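Local structure of naphthalene dioxygenase small subunit (Rhodococcus sp., 2B1X) at residues 30-35 and 80-85; 42-47 and 72-77; 121-126 and 130-135. The protein is the small (beta) subunit of a Rieske non-heme iron naphthalene 1,2-dioxygenase, probably serving mainly as a structural partner of the large subunit that hydroxylates aromatic rings. All blocks are in the same frame, centred on the assembly; numbering follows the deposited sequence.

Interaction 1 (30-35 and 80-85)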
ATOM      1  N   LYS B  30      11.354  10.405  25.302  1.00 17.55           N
ATOM      2  CA  LYS B  30      11.668  10.693  26.710  1.00 17.29           C
ATOM      3  C   LYS B  30      10.966   9.720  27.646  1.00 17.27           C
ATOM      4  O   LYS B  30      10.069  10.108  28.393  1.00 17.05           O
ATOM      5  CB  LYS B  30      11.302  12.146  27.065  1.00 17.16           C
ATOM      6  CG  LYS B  30      12.140  13.150  26.297  1.00 18.39           C
ATOM      7  CD  LYS B  30      11.810  14.584  26.606  1.00 21.25           C
ATOM      8  CE  LYS B  30      12.770  15.505  25.854  1.00 23.75           C
ATOM      9  NZ  LYS B  30      12.354  16.947  25.939  1.00 28.42           N
ATOM     10  N   TYR B  31      11.377   8.458  27.595  1.00 17.13           N
ATOM     11  CA  TYR B  31      10.699   7.393  28.341  1.00 18.25           C
ATOM     12  C   TYR B  31      10.793   7.494  29.886  1.00 17.97           C
ATOM     13  O   TYR B  31       9.828   7.207  30.604  1.00 17.51           O
ATOM     14  CB  TYR B  31      11.204   6.043  27.847  1.00 18.49           C
ATOM     15  CG  TYR B  31      10.818   5.787  26.389  1.00 22.81           C
ATOM     16  CD1 TYR B  31      11.777   5.825  25.369  1.00 25.13           C
ATOM     17  CD2 TYR B  31       9.495   5.536  26.040  1.00 24.00           C
ATOM     18  CE1 TYR B  31      11.423   5.588  24.008  1.00 26.58           C
ATOM     19  CE2 TYR B  31       9.124   5.303  24.716  1.00 28.43           C
ATOM     20  CZ  TYR B  31      10.093   5.329  23.700  1.00 29.30           C
ATOM     21  OH  TYR B  31       9.712   5.103  22.388  1.00 28.88           O
ATOM     22  N   ARG B  32      11.949   7.941  30.367  1.00 17.61           N
ATOM     23  CA  ARG B  32      12.202   8.075  31.797  1.00 18.57           C
ATOM     24  C   ARG B  32      11.283   9.154  32.375  1.00 18.52           C
ATOM     25  O   ARG B  32      10.647   8.953  33.412  1.00 18.43           O
ATOM     26  CB  ARG B  32      13.686   8.393  32.030  1.00 18.46           C
ATOM     27  CG  ARG B  32      14.108   8.603  33.496  1.00 20.63           C
ATOM     28  CD  ARG B  32      13.663   7.511  34.444  1.00 22.51           C
ATOM     29  NE  ARG B  32      14.211   6.195  34.125  1.00 25.72           N
ATOM     30  CZ  ARG B  32      13.947   5.086  34.822  1.00 27.64           C
ATOM     31  NH1 ARG B  32      13.153   5.140  35.894  1.00 28.06           N
ATOM     32  NH2 ARG B  32      14.482   3.927  34.461  1.00 27.08           N
ATOM     33  N   GLU B  33      11.182  10.277  31.669  1.00 18.27           N
ATOM     34  CA  GLU B  33      10.237  11.335  32.035  1.00 19.24           C
ATOM     35  C   GLU B  33       8.793  10.870  31.999  1.00 18.55           C
ATOM     36  O   GLU B  33       8.026  11.225  32.869  1.00 18.44           O
ATOM     37  CB  GLU B  33      10.393  12.555  31.129  1.00 19.00           C
ATOM     38  CG  GLU B  33      11.718  13.267  31.338  1.00 23.37           C
ATOM     39  CD  GLU B  33      11.772  14.626  30.660  1.00 28.76           C
ATOM     40  OE1 GLU B  33      10.801  15.417  30.794  1.00 30.92           O
ATOM     41  OE2 GLU B  33      12.798  14.904  29.994  1.00 31.80           O
ATOM     42  N   TRP B  34       8.431  10.096  30.980  1.00 18.34           N
ATOM     43  CA  TRP B  34       7.079   9.567  30.873  1.00 18.61           C
ATOM     44  C   TRP B  34       6.774   8.656  32.069  1.00 19.02           C
ATOM     45  O   TRP B  34       5.672   8.699  32.636  1.00 18.81           O
ATOM     46  CB  TRP B  34       6.893   8.806  29.560  1.00 18.53           C
ATOM     47  CG  TRP B  34       5.516   8.222  29.421  1.00 17.91           C
ATOM     48  CD1 TRP B  34       4.394   8.839  28.912  1.00 18.01           C
ATOM     49  CD2 TRP B  34       5.106   6.927  29.824  1.00 17.19           C
ATOM     50  NE1 TRP B  34       3.321   7.982  28.963  1.00 17.47           N
ATOM     51  CE2 TRP B  34       3.727   6.802  29.524  1.00 17.74           C
ATOM     52  CE3 TRP B  34       5.767   5.836  30.399  1.00 17.89           C
ATOM     53  CZ2 TRP B  34       2.996   5.623  29.777  1.00 18.62           C
ATOM     54  CZ3 TRP B  34       5.026   4.665  30.674  1.00 19.48           C
ATOM     55  CH2 TRP B  34       3.664   4.577  30.357  1.00 18.27           C
ATOM     56  N   LEU B  35       7.751   7.834  32.452  1.00 19.27           N
ATOM     57  CA  LEU B  35       7.555   6.899  33.545  1.00 20.01           C
ATOM     58  C   LEU B  35       7.148   7.606  34.854  1.00 20.59           C
ATOM     59  O   LEU B  35       6.411   7.043  35.650  1.00 20.63           O
ATOM     60  CB  LEU B  35       8.799   6.018  33.733  1.00 20.55           C
ATOM     61  CG  LEU B  35       8.604   4.739  34.561  1.00 21.51           C
ATOM     62  CD1 LEU B  35       7.542   3.814  33.930  1.00 21.43           C
ATOM     63  CD2 LEU B  35       9.926   4.015  34.768  1.00 20.43           C
ATOM     64  N   ARG B  80      14.767  -1.300  29.638  1.00 14.95           N
ATOM     65  CA  ARG B  80      15.272  -1.997  28.462  1.00 15.54           C
ATOM     66  C   ARG B  80      15.692  -0.982  27.393  1.00 15.77           C
ATOM     67  O   ARG B  80      16.780  -1.061  26.843  1.00 15.32           O
ATOM     68  CB  ARG B  80      14.217  -2.947  27.911  1.00 15.30           C
ATOM     69  CG  ARG B  80      14.764  -3.988  26.950  1.00 14.63           C
ATOM     70  CD  ARG B  80      13.688  -4.803  26.275  1.00 15.61           C
ATOM     71  NE  ARG B  80      13.284  -4.249  25.003  1.00 15.05           N
ATOM     72  CZ  ARG B  80      14.010  -4.318  23.887  1.00 13.82           C
ATOM     73  NH1 ARG B  80      15.185  -4.916  23.882  1.00 11.84           N
ATOM     74  NH2 ARG B  80      13.533  -3.823  22.750  1.00 12.43           N
ATOM     75  N   LEU B  81      14.825  -0.006  27.150  1.00 16.56           N
ATOM     76  CA  LEU B  81      15.092   1.061  26.178  1.00 17.82           C
ATOM     77  C   LEU B  81      16.280   1.963  26.537  1.00 18.42           C
ATOM     78  O   LEU B  81      16.787   2.661  25.668  1.00 19.69           O
ATOM     79  CB  LEU B  81      13.826   1.883  25.929  1.00 17.66           C
ATOM     80  CG  LEU B  81      12.678   1.127  25.256  1.00 18.47           C
ATOM     81  CD1 LEU B  81      11.338   1.798  25.508  1.00 18.02           C
ATOM     82  CD2 LEU B  81      12.929   0.937  23.712  1.00 17.91           C
ATOM     83  N   GLU B  82      16.724   1.918  27.791  1.00 18.44           N
ATOM     84  CA  GLU B  82      17.873   2.684  28.267  1.00 18.43           C
ATOM     85  C   GLU B  82      19.184   1.892  28.182  1.00 18.19           C
ATOM     86  O   GLU B  82      20.243   2.434  28.499  1.00 18.04           O
ATOM     87  CB  GLU B  82      17.654   3.152  29.710  1.00 18.76           C
ATOM     88  CG  GLU B  82      16.579   4.221  29.884  1.00 20.44           C
ATOM     89  CD  GLU B  82      16.318   4.563  31.345  1.00 24.02           C
ATOM     90  OE1 GLU B  82      16.524   3.691  32.224  1.00 23.68           O
ATOM     91  OE2 GLU B  82      15.910   5.718  31.620  1.00 25.82           O
ATOM     92  N   THR B  83      19.128   0.617  27.785  1.00 16.90           N
ATOM     93  CA  THR B  83      20.362  -0.085  27.457  1.00 16.41           C
ATOM     94  C   THR B  83      20.880   0.348  26.079  1.00 17.06           C
ATOM     95  O   THR B  83      20.244   1.098  25.354  1.00 16.91           O
ATOM     96  CB  THR B  83      20.206  -1.644  27.493  1.00 16.81           C
ATOM     97  OG1 THR B  83      19.345  -2.100  26.417  1.00 14.45           O
ATOM     98  CG2 THR B  83      19.580  -2.117  28.813  1.00 15.17           C
ATOM     99  N   GLU B  84      22.045  -0.157  25.713  1.00 17.72           N
ATOM    100  CA  GLU B  84      22.635   0.168  24.415  1.00 18.19           C
ATOM    101  C   GLU B  84      22.232  -0.866  23.377  1.00 16.76           C
ATOM    102  O   GLU B  84      22.817  -0.910  22.289  1.00 16.49           O
ATOM    103  CB  GLU B  84      24.182   0.225  24.538  1.00 18.83           C
ATOM    104  CG  GLU B  84      24.680   1.445  25.317  1.00 24.42           C
ATOM    105  CD  GLU B  84      26.144   1.389  25.704  1.00 31.20           C
ATOM    106  OE1 GLU B  84      26.777   0.291  25.677  1.00 34.92           O
ATOM    107  OE2 GLU B  84      26.678   2.469  26.054  1.00 35.39           O
ATOM    108  N   TYR B  85      21.239  -1.688  23.717  1.00 15.36           N
ATOM    109  CA  TYR B  85      20.964  -2.933  22.990  1.00 14.57           C
ATOM    110  C   TYR B  85      19.487  -3.173  22.695  1.00 13.98           C
ATOM    111  O   TYR B  85      19.117  -4.286  22.310  1.00 13.53           O
ATOM    112  CB  TYR B  85      21.524  -4.127  23.774  1.00 14.41           C
ATOM    113  CG  TYR B  85      22.947  -3.922  24.232  1.00 16.82           C
ATOM    114  CD1 TYR B  85      23.231  -3.599  25.555  1.00 17.88           C
ATOM    115  CD2 TYR B  85      24.009  -4.074  23.348  1.00 18.59           C
ATOM    116  CE1 TYR B  85      24.553  -3.434  25.993  1.00 20.44           C
ATOM    117  CE2 TYR B  85      25.332  -3.900  23.772  1.00 19.74           C
ATOM    118  CZ  TYR B  85      25.591  -3.583  25.092  1.00 21.56           C
ATOM    119  OH  TYR B  85      26.882  -3.395  25.496  1.00 24.28           O
TER
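Tyr31 and Arg32, in the first turn of helix 31-35, meet Leu81 and Glu82 at the C-terminal end of helix 71-81: a helix-to-helix contact, half apolar and half ionic, among the helices of an NTF2-like fold. The geometric evidence for the apolar half is a CH-pi contact. Leu81 CD1 lies 3.9 Å from the centroid of the Tyr31 ring and only 4° off the ring normal, and it is nearly equidistant from several ring carbons, at 4.1 Å from both Tyr31 CD1 and Tyr31 CE1. With CG set beside the backbone N and opposite the carbonyl carbon, chi1 (-65°) carries the Tyr31 ring toward Leu81. An alanine here would remove the ring and would probably leave Leu81 CD1 without the flat surface it rests on, opening a gap between the two helices. Tyr31 also packs on Val78 and Leu170, and on Arg54 of the second subunit, a neighbouring copy of this protein.

The ionic half lies on the exposed side. Arg32 bends at chi2 and chi3. Both Glu82 oxygens lie nearly in the guanidinium plane, at its edge, and are met on their syn sides, though the nitrogens stand out of the carboxylate plane. This side-on bidentate salt bridge has two nearly straight bonds: Arg32 NE to Glu82 OE2, 3.1 Å, and Arg32 NH2 to Glu82 OE1, 3.0 Å.

Interaction 2 (42-47 and 72-77); sequences LSYVVP and DSMEMR
Tyr44 OH is hydrogen-bonded to Met172 O, the carbonyl of the chain's last residue, and this bond holds the far end of a phenol whose ring is met by Met74. What joins the segments is apolar. Met74 CE sits over one face of the Tyr44 ring, 3.6 Å above its plane, and is displaced toward the rim: Met74 CE is 3.6 Å from Tyr44 CG, on the side of the ring that carries CB, and 3.8 Å from Tyr44 CB itself. The methyl stands 25° off the normal through the ring centroid, a CH-pi contact. Met74 SD is above the same ring but farther, 5.5 Å from the centroid, which makes the pair a Met-aromatic contact led by the methyl. The bends of Met74 at chi2 (47°) and chi3 (83°) explain this, since they curl CE back over the ring.

In the NTF2-like fold, helix 71-81 lies against the curved mixed sheet, and here it meets strand 42-49. Leu42 and Tyr44, two residues apart on that strand, point to the same face. Leu42 CD2 touches the base of the methionine, 3.9 Å from Met74 CB and equally far from Met74 CG, and these two side chains meet at a slant.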
ATOM      1  N   LEU B  42      -0.427   1.443  38.606  1.00 17.89           N
ATOM      2  CA  LEU B  42      -0.674   1.479  37.147  1.00 17.60           C
ATOM      3  C   LEU B  42      -1.188   0.151  36.618  1.00 17.36           C
ATOM      4  O   LEU B  42      -0.665  -0.921  36.970  1.00 17.32           O
ATOM      5  CB  LEU B  42       0.583   1.893  36.356  1.00 17.69           C
ATOM      6  CG  LEU B  42       0.505   1.767  34.814  1.00 17.71           C
ATOM      7  CD1 LEU B  42      -0.280   2.931  34.204  1.00 17.05           C
ATOM      8  CD2 LEU B  42       1.889   1.683  34.159  1.00 17.28           C
ATOM      9  N   SER B  43      -2.219   0.240  35.782  1.00 18.14           N
ATOM     10  CA  SER B  43      -2.621  -0.838  34.881  1.00 17.74           C
ATOM     11  C   SER B  43      -2.660  -0.321  33.441  1.00 18.04           C
ATOM     12  O   SER B  43      -3.404   0.625  33.120  1.00 17.81           O
ATOM     13  CB  SER B  43      -3.994  -1.398  35.277  1.00 18.41           C
ATOM     14  OG  SER B  43      -4.435  -2.303  34.285  1.00 19.59           O
ATOM     15  N   TYR B  44      -1.827  -0.910  32.581  1.00 16.72           N
ATOM     16  CA  TYR B  44      -1.717  -0.497  31.200  1.00 16.91           C
ATOM     17  C   TYR B  44      -2.016  -1.709  30.343  1.00 16.39           C
ATOM     18  O   TYR B  44      -1.219  -2.647  30.327  1.00 16.02           O
ATOM     19  CB  TYR B  44      -0.308   0.058  30.890  1.00 17.15           C
ATOM     20  CG  TYR B  44      -0.160   0.673  29.508  1.00 17.61           C
ATOM     21  CD1 TYR B  44      -0.129   2.060  29.336  1.00 18.92           C
ATOM     22  CD2 TYR B  44      -0.043  -0.124  28.377  1.00 18.93           C
ATOM     23  CE1 TYR B  44       0.010   2.625  28.085  1.00 18.97           C
ATOM     24  CE2 TYR B  44       0.075   0.430  27.110  1.00 19.65           C
ATOM     25  CZ  TYR B  44       0.099   1.809  26.971  1.00 20.08           C
ATOM     26  OH  TYR B  44       0.221   2.353  25.709  1.00 19.62           O
ATOM     27  N   VAL B  45      -3.167  -1.715  29.661  1.00 15.51           N
ATOM     28  CA  VAL B  45      -3.504  -2.890  28.818  1.00 14.98           C
ATOM     29  C   VAL B  45      -3.968  -2.621  27.387  1.00 13.45           C
ATOM     30  O   VAL B  45      -4.678  -1.652  27.118  1.00 13.76           O
ATOM     31  CB  VAL B  45      -4.400  -3.988  29.540  1.00 15.79           C
ATOM     32  CG1 VAL B  45      -4.482  -3.777  31.076  1.00 14.85           C
ATOM     33  CG2 VAL B  45      -5.758  -4.174  28.896  1.00 16.23           C
ATOM     34  N   VAL B  46      -3.529  -3.496  26.488  1.00 12.03           N
ATOM     35  CA  VAL B  46      -3.925  -3.491  25.074  1.00 11.14           C
ATOM     36  C   VAL B  46      -4.579  -4.841  24.778  1.00 11.55           C
ATOM     37  O   VAL B  46      -3.890  -5.848  24.636  1.00 11.88           O
ATOM     38  CB  VAL B  46      -2.689  -3.280  24.173  1.00 10.90           C
ATOM     39  CG1 VAL B  46      -3.076  -3.192  22.685  1.00 10.37           C
ATOM     40  CG2 VAL B  46      -1.896  -2.032  24.651  1.00 10.81           C
ATOM     41  N   PRO B  47      -5.904  -4.877  24.731  1.00 12.03           N
ATOM     42  CA  PRO B  47      -6.638  -6.119  24.476  1.00 12.17           C
ATOM     43  C   PRO B  47      -6.544  -6.631  23.053  1.00 11.62           C
ATOM     44  O   PRO B  47      -6.259  -5.877  22.115  1.00 12.06           O
ATOM     45  CB  PRO B  47      -8.098  -5.729  24.762  1.00 11.48           C
ATOM     46  CG  PRO B  47      -7.989  -4.526  25.586  1.00 13.00           C
ATOM     47  CD  PRO B  47      -6.816  -3.765  25.050  1.00 11.81           C
ATOM     48  N   ASP B  72       5.841  -2.130  37.779  1.00 16.68           N
ATOM     49  CA  ASP B  72       7.112  -2.845  37.705  1.00 16.43           C
ATOM     50  C   ASP B  72       7.457  -3.265  36.242  1.00 15.85           C
ATOM     51  O   ASP B  72       8.602  -3.178  35.810  1.00 14.68           O
ATOM     52  CB  ASP B  72       7.082  -4.075  38.607  1.00 16.49           C
ATOM     53  CG  ASP B  72       7.134  -3.740  40.105  1.00 18.36           C
ATOM     54  OD1 ASP B  72       7.371  -2.570  40.501  1.00 15.54           O
ATOM     55  OD2 ASP B  72       6.951  -4.624  40.974  1.00 19.74           O
ATOM     56  N   SER B  73       6.468  -3.720  35.486  1.00 15.70           N
ATOM     57  CA  SER B  73       6.762  -4.205  34.137  1.00 15.83           C
ATOM     58  C   SER B  73       6.959  -3.052  33.168  1.00 15.62           C
ATOM     59  O   SER B  73       7.743  -3.149  32.235  1.00 15.26           O
ATOM     60  CB  SER B  73       5.677  -5.164  33.642  1.00 16.34           C
ATOM     61  OG  SER B  73       4.446  -4.502  33.502  1.00 17.14           O
ATOM     62  N   MET B  74       6.237  -1.962  33.387  1.00 15.91           N
ATOM     63  CA  MET B  74       6.447  -0.737  32.622  1.00 16.18           C
ATOM     64  C   MET B  74       7.845  -0.168  32.887  1.00 16.39           C
ATOM     65  O   MET B  74       8.485   0.353  31.975  1.00 16.53           O
ATOM     66  CB  MET B  74       5.370   0.290  32.981  1.00 16.04           C
ATOM     67  CG  MET B  74       5.184   1.431  32.010  1.00 18.22           C
ATOM     68  SD  MET B  74       5.086   0.907  30.226  1.00 23.12           S
ATOM     69  CE  MET B  74       3.410   0.453  30.083  1.00 21.57           C
ATOM     70  N   GLU B  75       8.318  -0.270  34.133  1.00 16.28           N
ATOM     71  CA  GLU B  75       9.676   0.150  34.466  1.00 16.82           C
ATOM     72  C   GLU B  75      10.717  -0.656  33.687  1.00 15.99           C
ATOM     73  O   GLU B  75      11.645  -0.084  33.089  1.00 15.02           O
ATOM     74  CB  GLU B  75       9.932   0.040  35.983  1.00 17.29           C
ATOM     75  CG  GLU B  75      11.324   0.493  36.396  1.00 20.94           C
ATOM     76  CD  GLU B  75      11.515   0.512  37.894  1.00 27.38           C
ATOM     77  OE1 GLU B  75      10.990  -0.404  38.578  1.00 31.94           O
ATOM     78  OE2 GLU B  75      12.180   1.440  38.399  1.00 31.29           O
ATOM     79  N   MET B  76      10.555  -1.977  33.714  1.00 15.59           N
ATOM     80  CA  MET B  76      11.382  -2.883  32.922  1.00 15.43           C
ATOM     81  C   MET B  76      11.432  -2.485  31.433  1.00 15.14           C
ATOM     82  O   MET B  76      12.496  -2.467  30.830  1.00 13.86           O
ATOM     83  CB  MET B  76      10.854  -4.313  33.031  1.00 16.48           C
ATOM     84  CG  MET B  76      11.811  -5.364  32.473  1.00 21.08           C
ATOM     85  SD  MET B  76      10.990  -6.528  31.414  1.00 31.85           S
ATOM     86  CE  MET B  76      10.868  -5.587  29.956  1.00 30.11           C
ATOM     87  N   ARG B  77      10.276  -2.132  30.884  1.00 14.47           N
ATOM     88  CA  ARG B  77      10.141  -1.724  29.474  1.00 15.26           C
ATOM     89  C   ARG B  77      11.035  -0.508  29.225  1.00 15.29           C
ATOM     90  O   ARG B  77      11.755  -0.470  28.228  1.00 15.83           O
ATOM     91  CB  ARG B  77       8.659  -1.423  29.152  1.00 14.96           C
ATOM     92  CG  ARG B  77       8.259  -1.422  27.684  1.00 17.52           C
ATOM     93  CD  ARG B  77       6.720  -1.346  27.449  1.00 16.35           C
ATOM     94  NE  ARG B  77       5.997  -2.505  28.002  1.00 17.11           N
ATOM     95  CZ  ARG B  77       5.960  -3.725  27.437  1.00 17.75           C
ATOM     96  NH1 ARG B  77       6.570  -3.962  26.277  1.00 15.35           N
ATOM     97  NH2 ARG B  77       5.302  -4.721  28.029  1.00 17.23           N
TER

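Interaction 3 (121-126 and 130-135)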
ATOM      1  N   LEU B 121      -1.624   6.598  15.741  1.00 12.12           N
ATOM      2  CA  LEU B 121      -0.180   6.540  15.944  1.00 12.56           C
ATOM      3  C   LEU B 121       0.496   6.271  14.604  1.00 12.57           C
ATOM      4  O   LEU B 121       0.179   5.272  13.961  1.00 12.97           O
ATOM      5  CB  LEU B 121       0.152   5.447  16.952  1.00 11.69           C
ATOM      6  CG  LEU B 121       1.661   5.200  17.183  1.00 13.25           C
ATOM      7  CD1 LEU B 121       2.330   6.300  17.935  1.00 14.11           C
ATOM      8  CD2 LEU B 121       1.893   3.875  17.841  1.00 16.63           C
ATOM      9  N   TYR B 122       1.377   7.192  14.178  1.00 11.87           N
ATOM     10  CA  TYR B 122       2.088   7.095  12.921  1.00 11.12           C
ATOM     11  C   TYR B 122       3.487   6.596  13.202  1.00 11.60           C
ATOM     12  O   TYR B 122       4.064   6.983  14.206  1.00 11.53           O
ATOM     13  CB  TYR B 122       2.120   8.478  12.216  1.00 11.20           C
ATOM     14  CG  TYR B 122       2.863   8.519  10.867  1.00  9.15           C
ATOM     15  CD1 TYR B 122       2.208   8.284   9.688  1.00  8.75           C
ATOM     16  CD2 TYR B 122       4.235   8.813  10.804  1.00 10.11           C
ATOM     17  CE1 TYR B 122       2.876   8.351   8.447  1.00  7.69           C
ATOM     18  CE2 TYR B 122       4.922   8.843   9.597  1.00 10.17           C
ATOM     19  CZ  TYR B 122       4.251   8.612   8.434  1.00 10.71           C
ATOM     20  OH  TYR B 122       4.948   8.657   7.276  1.00 12.00           O
ATOM     21  N   ARG B 123       4.048   5.730  12.347  1.00 11.30           N
ATOM     22  CA  ARG B 123       5.387   5.138  12.633  1.00 10.88           C
ATOM     23  C   ARG B 123       6.220   4.858  11.370  1.00 10.52           C
ATOM     24  O   ARG B 123       5.715   4.228  10.479  1.00 10.30           O
ATOM     25  CB  ARG B 123       5.233   3.839  13.461  1.00 11.58           C
ATOM     26  CG  ARG B 123       6.584   3.189  13.932  1.00 10.94           C
ATOM     27  CD  ARG B 123       6.451   1.698  14.327  1.00 13.34           C
ATOM     28  NE  ARG B 123       7.580   1.208  15.132  1.00 12.88           N
ATOM     29  CZ  ARG B 123       7.630   0.003  15.692  1.00 13.01           C
ATOM     30  NH1 ARG B 123       6.641  -0.876  15.479  1.00 12.39           N
ATOM     31  NH2 ARG B 123       8.689  -0.349  16.419  1.00 12.55           N
ATOM     32  N   THR B 124       7.471   5.361  11.298  1.00 10.19           N
ATOM     33  CA  THR B 124       8.430   4.932  10.269  1.00 10.44           C
ATOM     34  C   THR B 124       9.728   4.464  10.925  1.00 10.36           C
ATOM     35  O   THR B 124      10.066   4.908  12.005  1.00  9.75           O
ATOM     36  CB  THR B 124       8.767   6.046   9.226  1.00 10.09           C
ATOM     37  OG1 THR B 124       9.395   7.153   9.893  1.00 10.02           O
ATOM     38  CG2 THR B 124       7.495   6.657   8.570  1.00 10.56           C
ATOM     39  N   ARG B 125      10.453   3.606  10.227  1.00 10.67           N
ATOM     40  CA  ARG B 125      11.801   3.163  10.651  1.00 11.78           C
ATOM     41  C   ARG B 125      12.748   3.122   9.463  1.00 12.00           C
ATOM     42  O   ARG B 125      12.335   2.779   8.328  1.00 12.29           O
ATOM     43  CB  ARG B 125      11.746   1.763  11.283  1.00 11.15           C
ATOM     44  CG  ARG B 125      10.923   1.646  12.559  1.00 11.57           C
ATOM     45  CD  ARG B 125      11.096   0.281  13.330  1.00  9.98           C
ATOM     46  NE  ARG B 125      12.509  -0.064  13.554  1.00 11.13           N
ATOM     47  CZ  ARG B 125      13.335   0.591  14.352  1.00 11.01           C
ATOM     48  NH1 ARG B 125      12.911   1.663  15.011  1.00  9.37           N
ATOM     49  NH2 ARG B 125      14.621   0.209  14.458  1.00  8.85           N
ATOM     50  N   GLY B 126      14.001   3.513   9.688  1.00 12.03           N
ATOM     51  CA  GLY B 126      15.015   3.408   8.638  1.00 12.75           C
ATOM     52  C   GLY B 126      14.715   4.246   7.417  1.00 13.29           C
ATOM     53  O   GLY B 126      14.014   5.246   7.491  1.00 13.65           O
ATOM     54  N   THR B 130       7.957   3.252   3.534  1.00 14.53           N
ATOM     55  CA  THR B 130       6.717   2.675   4.026  1.00 15.15           C
ATOM     56  C   THR B 130       6.506   3.207   5.445  1.00 14.87           C
ATOM     57  O   THR B 130       7.430   3.781   6.028  1.00 14.95           O
ATOM     58  CB  THR B 130       6.775   1.089   3.947  1.00 15.94           C
ATOM     59  OG1 THR B 130       5.522   0.553   4.399  1.00 20.52           O
ATOM     60  CG2 THR B 130       7.713   0.541   4.925  1.00 13.13           C
ATOM     61  N   TYR B 131       5.305   3.020   5.992  1.00 13.97           N
ATOM     62  CA  TYR B 131       4.895   3.516   7.289  1.00 12.55           C
ATOM     63  C   TYR B 131       3.729   2.662   7.799  1.00 12.68           C
ATOM     64  O   TYR B 131       3.018   1.986   7.016  1.00 12.06           O
ATOM     65  CB  TYR B 131       4.438   4.994   7.210  1.00 12.63           C
ATOM     66  CG  TYR B 131       3.214   5.266   6.342  1.00 11.57           C
ATOM     67  CD1 TYR B 131       1.954   5.456   6.925  1.00 14.79           C
ATOM     68  CD2 TYR B 131       3.316   5.358   4.967  1.00 11.99           C
ATOM     69  CE1 TYR B 131       0.833   5.736   6.164  1.00 13.80           C
ATOM     70  CE2 TYR B 131       2.183   5.636   4.170  1.00 13.30           C
ATOM     71  CZ  TYR B 131       0.965   5.812   4.767  1.00 15.23           C
ATOM     72  OH  TYR B 131      -0.148   6.096   4.004  1.00 16.02           O
ATOM     73  N   ASP B 132       3.579   2.652   9.115  1.00 12.55           N
ATOM     74  CA  ASP B 132       2.508   1.954   9.792  1.00 13.61           C
ATOM     75  C   ASP B 132       1.604   2.990  10.381  1.00 13.66           C
ATOM     76  O   ASP B 132       2.062   4.077  10.705  1.00 12.95           O
ATOM     77  CB  ASP B 132       3.048   1.096  10.949  1.00 13.75           C
ATOM     78  CG  ASP B 132       3.993   0.025  10.458  1.00 15.70           C
ATOM     79  OD1 ASP B 132       3.918  -0.311   9.249  1.00 18.55           O
ATOM     80  OD2 ASP B 132       4.848  -0.531  11.182  1.00 17.56           O
ATOM     81  N   VAL B 133       0.332   2.640  10.502  1.00 12.99           N
ATOM     82  CA  VAL B 133      -0.628   3.421  11.246  1.00 14.18           C
ATOM     83  C   VAL B 133      -1.358   2.511  12.226  1.00 13.65           C
ATOM     84  O   VAL B 133      -1.884   1.466  11.835  1.00 13.63           O
ATOM     85  CB  VAL B 133      -1.667   4.052  10.300  1.00 14.23           C
ATOM     86  CG1 VAL B 133      -2.800   4.707  11.088  1.00 16.50           C
ATOM     87  CG2 VAL B 133      -1.002   5.111   9.407  1.00 16.47           C
ATOM     88  N   LEU B 134      -1.368   2.883  13.503  1.00 13.79           N
ATOM     89  CA  LEU B 134      -2.249   2.246  14.475  1.00 13.62           C
ATOM     90  C   LEU B 134      -3.368   3.231  14.835  1.00 13.93           C
ATOM     91  O   LEU B 134      -3.113   4.427  15.000  1.00 14.38           O
ATOM     92  CB  LEU B 134      -1.502   1.844  15.738  1.00 13.89           C
ATOM     93  CG  LEU B 134      -0.397   0.778  15.590  1.00 13.52           C
ATOM     94  CD1 LEU B 134       0.050   0.416  16.982  1.00 14.99           C
ATOM     95  CD2 LEU B 134      -0.959  -0.434  14.876  1.00 14.51           C
ATOM     96  N   SER B 135      -4.609   2.746  14.874  1.00 13.45           N
ATOM     97  CA  SER B 135      -5.743   3.601  15.259  1.00 12.94           C
ATOM     98  C   SER B 135      -6.452   2.957  16.434  1.00 12.19           C
ATOM     99  O   SER B 135      -6.545   1.743  16.503  1.00 12.21           O
ATOM    100  CB  SER B 135      -6.729   3.733  14.122  1.00 12.38           C
ATOM    101  OG  SER B 135      -7.942   4.321  14.607  1.00 14.19           O
TER
HETATM  102  O   HOH W   1       9.512   2.984   7.555  1.00 26.06           O
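Leu121 and Leu134 open the tightly joined end, where Leu121 N donates to Leu134 O at 2.7 Å and Leu134 N returns a bond to Leu121 O at 2.9 Å. Their side chains run side by side, Leu121 CD2 4.0 Å from Leu134 CD1. On the same face, Arg123 and Asp132 form the next hydrogen-bonded pair: Asp132 N to Arg123 O is straight, at 3.0 Å, whereas Arg123 N reaches Asp132 O less directly (142° at the hydrogen). Their charged ends stay apart, Arg123 NH1 4.7 Å from Asp132 OD2, although both atoms bond to Thr165 OG1; Arg123 NH2 forms a salt bridge with Glu89.

Tyr122 points to the other face, and its ring meets that of Tyr131, near parallel (24°) but slid apart, with Tyr122 CE1 3.4 Å from Tyr131 CD1. Tyr122 OH bonds to Gln160 NE2 of the second subunit, and Tyr131 packs on Tyr131 of the third.

Past the Arg123-Asp132 pair a water stands between the strands. It lies 2.9 Å from Arg125 N, whose hydrogen it accepts, and 2.7 Å from Thr130 O, Thr130 being exposed. This is the end of an antiparallel beta hairpin, strands 112-124 and 132-145, in an NTF2-like sheet at a subunit interface.

In the fold
From the N terminus, helix 31-35 is the first segment met, and interaction 1 brings it against the end of helix 71-81, closing a loop with 44 residues between its segments. Interaction 2 is nested inside that loop, joining strand 42-49 to the same helix 71-81. The two touch directly, Trp34 CZ3 packing 3.5 Å from Met74 CG, so the short helix, the long helix and the sheet meet around Met74. Interaction 3 follows in series, a local hairpin with three residues between its segments. It touches neither of the others, its nearest atoms lying about 8 Å from interaction 1 and about 7 Å from interaction 2. Yet 42-49 and 132-145 belong to one sheet, separated by strand 148-158.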